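Local coordinates for protein ZYG-9 (PDB 2OF3) that organizes microtubules and spindle poles during mitosis and meiosis in the one-cell embryo of Caenorhabditis elegans, through TOG domains that probably bind tubulin, at residues 188-191 against 192-196; 198-201 against 202-206. One frame throughout, in Å; residues are numbered along the deposited sequence.

Interaction 1 of 2, residues 188-191 against 192-196; sequences LLVI and EYYIT
Val190 holds CG1 anti to its backbone N (chi1 -178°) while Tyr194, one helical turn on, swings CG to the side of its own backbone N (chi1 -70°), and these two settings lay methyl and phenol side by side, both pointing the same way from the helix. CG1 of Val190 sits over a face of the Tyr194 ring, 3.9 Å from its centroid, a CH-pi contact displaced toward the hydroxyl end: the nearest ring atom is Tyr194 CZ, 3.5 Å from Val190 CG1. Val190 O also lies above the ring plane, near the rim, so backbone and methyl of one residue both bear on the tyrosine. That same carbonyl accepts the Tyr194 N-H, with N and O 2.9 Å apart and an N-H...O angle of 161°. It is one of four consecutive i to i+4 bonds, running from Leu188 O to Glu192 N through Ile191 O to Ile195 N, that mark a regular alpha-helix. On another flank, Ile191 CG2 meets Ile195 CD1 at 3.8 Å, the two side chains running side by side in the same direction. The extended Glu192 chain runs alongside Leu189, with OE1 3.7 Å from Leu189 CD2. The hydroxyl of the buried Tyr194 is hydrogen-bonded to Ser160 OG; a leucine here would probably leave that serine without its phenolic partner and the Val190 methyl without a ring face to rest on. Within the helical-repeat array of the TOG domain, helix 181-198 thus turns Val190 and Tyr194 onto Leu172, and Tyr194 also onto Met168 and Thr169, of helix 165-174, while Leu188, Leu189 and Glu192 face helix 221-238 and Tyr193 reaches Arg153 and Asn157 of helix 146-163.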
loop_
_atom_site.group_PDB
_atom_site.type_symbol
_atom_site.label_atom_id
_atom_site.label_comp_id
_atom_site.label_asym_id
_atom_site.label_seq_id
_atom_site.Cartn_x
_atom_site.Cartn_y
_atom_site.Cartn_z
ATOM N N LEU A 188 -2.243 -10.326 -5.693
ATOM C CA LEU A 188 -3.365 -11.102 -6.251
ATOM C C LEU A 188 -4.416 -11.437 -5.236
ATOM O O LEU A 188 -5.618 -11.392 -5.525
ATOM C CB LEU A 188 -2.876 -12.417 -6.920
ATOM C CG LEU A 188 -2.111 -12.184 -8.233
ATOM C CD1 LEU A 188 -1.377 -13.479 -8.683
ATOM C CD2 LEU A 188 -3.009 -11.511 -9.364
ATOM N N LEU A 189 -3.998 -11.818 -4.038
ATOM C CA LEU A 189 -4.941 -12.150 -2.937
ATOM C C LEU A 189 -5.809 -10.954 -2.552
ATOM O O LEU A 189 -6.972 -11.124 -2.234
ATOM C CB LEU A 189 -4.192 -12.666 -1.676
ATOM C CG LEU A 189 -3.514 -14.032 -1.880
ATOM C CD1 LEU A 189 -2.741 -14.359 -0.642
ATOM C CD2 LEU A 189 -4.505 -15.186 -2.235
ATOM N N VAL A 190 -5.244 -9.759 -2.533
ATOM C CA VAL A 190 -6.062 -8.552 -2.300
ATOM C C VAL A 190 -7.114 -8.346 -3.446
ATOM O O VAL A 190 -8.315 -8.144 -3.177
ATOM C CB VAL A 190 -5.185 -7.270 -2.120
ATOM C CG1 VAL A 190 -6.112 -6.043 -1.840
ATOM C CG2 VAL A 190 -4.204 -7.449 -0.929
ATOM N N ILE A 191 -6.676 -8.437 -4.701
ATOM C CA ILE A 191 -7.609 -8.409 -5.826
ATOM C C ILE A 191 -8.665 -9.476 -5.677
ATOM O O ILE A 191 -9.841 -9.196 -5.867
ATOM C CB ILE A 191 -6.870 -8.524 -7.149
ATOM C CG1 ILE A 191 -5.963 -7.276 -7.372
ATOM C CG2 ILE A 191 -7.886 -8.771 -8.326
ATOM C CD1 ILE A 191 -4.871 -7.404 -8.507
ATOM N N GLU A 192 -8.294 -10.704 -5.308
ATOM C CA GLU A 192 -9.291 -11.728 -5.131
ATOM C C GLU A 192 -10.334 -11.302 -4.075
ATOM O O GLU A 192 -11.539 -11.486 -4.244
ATOM C CB GLU A 192 -8.629 -13.059 -4.749
ATOM C CG GLU A 192 -9.664 -14.141 -4.570
ATOM C CD GLU A 192 -9.169 -15.373 -3.860
ATOM O OE1 GLU A 192 -7.933 -15.540 -3.691
ATOM O OE2 GLU A 192 -10.049 -16.192 -3.491
ATOM N N TYR A 193 -9.888 -10.715 -2.980
ATOM C CA TYR A 193 -10.783 -10.292 -1.936
ATOM C C TYR A 193 -11.742 -9.160 -2.377
ATOM O O TYR A 193 -12.915 -9.142 -1.995
ATOM C CB TYR A 193 -9.900 -9.904 -0.777
ATOM C CG TYR A 193 -10.476 -9.066 0.320
ATOM C CD1 TYR A 193 -11.361 -9.600 1.272
ATOM C CD2 TYR A 193 -10.066 -7.749 0.449
ATOM C CE1 TYR A 193 -11.862 -8.781 2.331
ATOM C CE2 TYR A 193 -10.527 -6.949 1.464
ATOM C CZ TYR A 193 -11.421 -7.457 2.412
ATOM O OH TYR A 193 -11.818 -6.571 3.430
ATOM N N TYR A 194 -11.249 -8.216 -3.176
ATOM C CA TYR A 194 -12.103 -7.168 -3.751
ATOM C C TYR A 194 -13.247 -7.773 -4.580
ATOM O O TYR A 194 -14.417 -7.332 -4.527
ATOM C CB TYR A 194 -11.264 -6.264 -4.647
ATOM C CG TYR A 194 -10.249 -5.365 -3.946
ATOM C CD1 TYR A 194 -10.269 -5.154 -2.563
ATOM C CD2 TYR A 194 -9.313 -4.633 -4.710
ATOM C CE1 TYR A 194 -9.325 -4.274 -1.950
ATOM C CE2 TYR A 194 -8.385 -3.780 -4.123
ATOM C CZ TYR A 194 -8.397 -3.596 -2.747
ATOM O OH TYR A 194 -7.456 -2.718 -2.201
ATOM N N ILE A 195 -12.912 -8.774 -5.377
ATOM C CA ILE A 195 -13.866 -9.342 -6.339
ATOM C C ILE A 195 -14.867 -10.219 -5.617
ATOM O O ILE A 195 -16.072 -10.126 -5.871
ATOM C CB ILE A 195 -13.199 -10.161 -7.418
ATOM C CG1 ILE A 195 -12.373 -9.264 -8.296
ATOM C CG2 ILE A 195 -14.260 -10.758 -8.282
ATOM C CD1 ILE A 195 -11.352 -10.019 -9.031
ATOM N N THR A 196 -14.382 -11.065 -4.709
ATOM C CA THR A 196 -15.273 -11.832 -3.865
ATOM C C THR A 196 -16.265 -10.944 -3.087
ATOM O O THR A 196 -17.422 -11.319 -2.880
ATOM C CB THR A 196 -14.456 -12.745 -2.911
ATOM O OG1 THR A 196 -13.833 -13.765 -3.692
ATOM C CG2 THR A 196 -15.317 -13.416 -1.874
#

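Interaction 2 of 2, residues 198-201 against 202-206; sequences AGIS and PLKSL
Ile200 O accepts the Leu203 N-H (2.9 Å between O and N) and Ser201 O accepts that of Lys204 (3.1 Å between O and N), two successive i to i+3 bonds whose donors stand well above the carbonyl planes, consistent with a short 3-10 turn. Just before it, Gly199 leaves the helix with positive phi (89°), where a side chain would be jammed against the carbonyl O of Ala198. The Pro202 ring lies close to the end of the helix, its CG 3.5 Å from Ala198 O. The glycine and the 3-10 turn carry the chain from helix 181-198 toward helix 208-212 of the TOG domain's helical array. With CG1 of Ile200 opposite its N (chi1 -176°) and chi2 at 55°, CD1 comes to 4.2 Å from Leu203 CB in a loose apolar contact. Lys204, bent at chi2, chi3 and chi4, folds back across Ile200 at about a right angle, its CD 4.1 Å from Ile200 CG1. Its NZ makes a long, weak ion pair with Glu238, while Ile200 packs on Cys234 and Phe237 of the same helix 221-238.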
loop_
_atom_site.group_PDB
_atom_site.type_symbol
_atom_site.label_atom_id
_atom_site.label_comp_id
_atom_site.label_asym_id
_atom_site.label_seq_id
_atom_site.Cartn_x
_atom_site.Cartn_y
_atom_site.Cartn_z
ATOM N N ALA A 198 -17.062 -7.413 -3.587
ATOM C CA ALA A 198 -17.767 -6.362 -4.309
ATOM C C ALA A 198 -18.070 -6.694 -5.770
ATOM O O ALA A 198 -18.727 -5.927 -6.419
ATOM C CB ALA A 198 -16.980 -5.061 -4.217
ATOM N N GLY A 199 -17.579 -7.813 -6.302
ATOM C CA GLY A 199 -17.778 -8.153 -7.710
ATOM C C GLY A 199 -16.734 -7.624 -8.678
ATOM O O GLY A 199 -15.874 -6.788 -8.341
ATOM N N ILE A 200 -16.810 -8.108 -9.908
ATOM C CA ILE A 200 -15.851 -7.714 -10.956
ATOM C C ILE A 200 -16.299 -6.457 -11.713
ATOM O O ILE A 200 -15.477 -5.707 -12.262
ATOM C CB ILE A 200 -15.535 -8.909 -11.929
ATOM C CG1 ILE A 200 -14.467 -8.549 -12.963
ATOM C CG2 ILE A 200 -16.852 -9.453 -12.591
ATOM C CD1 ILE A 200 -13.142 -8.016 -12.406
ATOM N N SER A 201 -17.609 -6.249 -11.739
ATOM C CA SER A 201 -18.191 -5.134 -12.506
ATOM C C SER A 201 -17.626 -3.748 -12.139
ATOM O O SER A 201 -17.276 -2.964 -13.050
ATOM C CB SER A 201 -19.718 -5.145 -12.442
ATOM O OG SER A 201 -20.178 -3.929 -13.002
ATOM N N PRO A 202 -17.472 -3.461 -10.816
ATOM C CA PRO A 202 -16.877 -2.152 -10.468
ATOM C C PRO A 202 -15.446 -1.946 -11.020
ATOM O O PRO A 202 -14.982 -0.792 -11.082
ATOM C CB PRO A 202 -16.873 -2.163 -8.946
ATOM C CG PRO A 202 -17.824 -3.240 -8.527
ATOM C CD PRO A 202 -17.791 -4.256 -9.611
ATOM N N LEU A 203 -14.790 -3.039 -11.468
ATOM C CA LEU A 203 -13.388 -3.014 -11.867
ATOM C C LEU A 203 -13.211 -3.178 -13.368
ATOM O O LEU A 203 -12.080 -3.268 -13.869
ATOM C CB LEU A 203 -12.598 -4.091 -11.097
ATOM C CG LEU A 203 -12.704 -4.171 -9.561
ATOM C CD1 LEU A 203 -11.716 -5.212 -9.001
ATOM C CD2 LEU A 203 -12.473 -2.761 -8.894
ATOM N N LYS A 204 -14.327 -3.183 -14.098
ATOM C CA LYS A 204 -14.299 -3.488 -15.522
ATOM C C LYS A 204 -13.342 -2.670 -16.421
ATOM O O LYS A 204 -12.825 -3.240 -17.408
ATOM C CB LYS A 204 -15.708 -3.464 -16.098
ATOM C CG LYS A 204 -16.562 -4.711 -15.732
ATOM C CD LYS A 204 -15.875 -6.103 -15.945
ATOM C CE LYS A 204 -16.904 -7.202 -16.373
ATOM N NZ LYS A 204 -18.317 -7.181 -15.738
ATOM N N SER A 205 -13.097 -1.382 -16.107
ATOM C CA SER A 205 -12.171 -0.541 -16.925
ATOM C C SER A 205 -10.710 -0.939 -16.776
ATOM O O SER A 205 -9.838 -0.493 -17.557
ATOM C CB SER A 205 -12.297 0.952 -16.570
ATOM O OG SER A 205 -11.943 1.199 -15.206
ATOM N N LEU A 206 -10.438 -1.797 -15.789
ATOM C CA LEU A 206 -9.054 -2.125 -15.425
ATOM C C LEU A 206 -8.468 -3.384 -16.089
ATOM O O LEU A 206 -7.246 -3.619 -16.023
ATOM C CB LEU A 206 -8.906 -2.179 -13.895
ATOM C CG LEU A 206 -9.307 -0.856 -13.198
ATOM C CD1 LEU A 206 -9.046 -1.002 -11.723
ATOM C CD2 LEU A 206 -8.503 0.325 -13.810
#

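In the fold
Interactions 1 and 2 follow one another along the chain, the first within helix 181-198 and the second in the turn that leaves it, with centres about 11 Å apart. Interaction 1 is mostly buried and lies nearer the centre of the chain; interaction 2 is only partly buried, with exposed Ser201, Pro202 and Lys204. Accordingly, regular i to i+4 bonds with aromatic and aliphatic packing give way to i to i+3 bonds, a proline and a folded lysine. They meet at Ile195, whose CG2 lies 4.0 Å from Ile200 N and whose CG1 packs on Leu203. Both contacts face helices 165-174, 208-212 and 221-238.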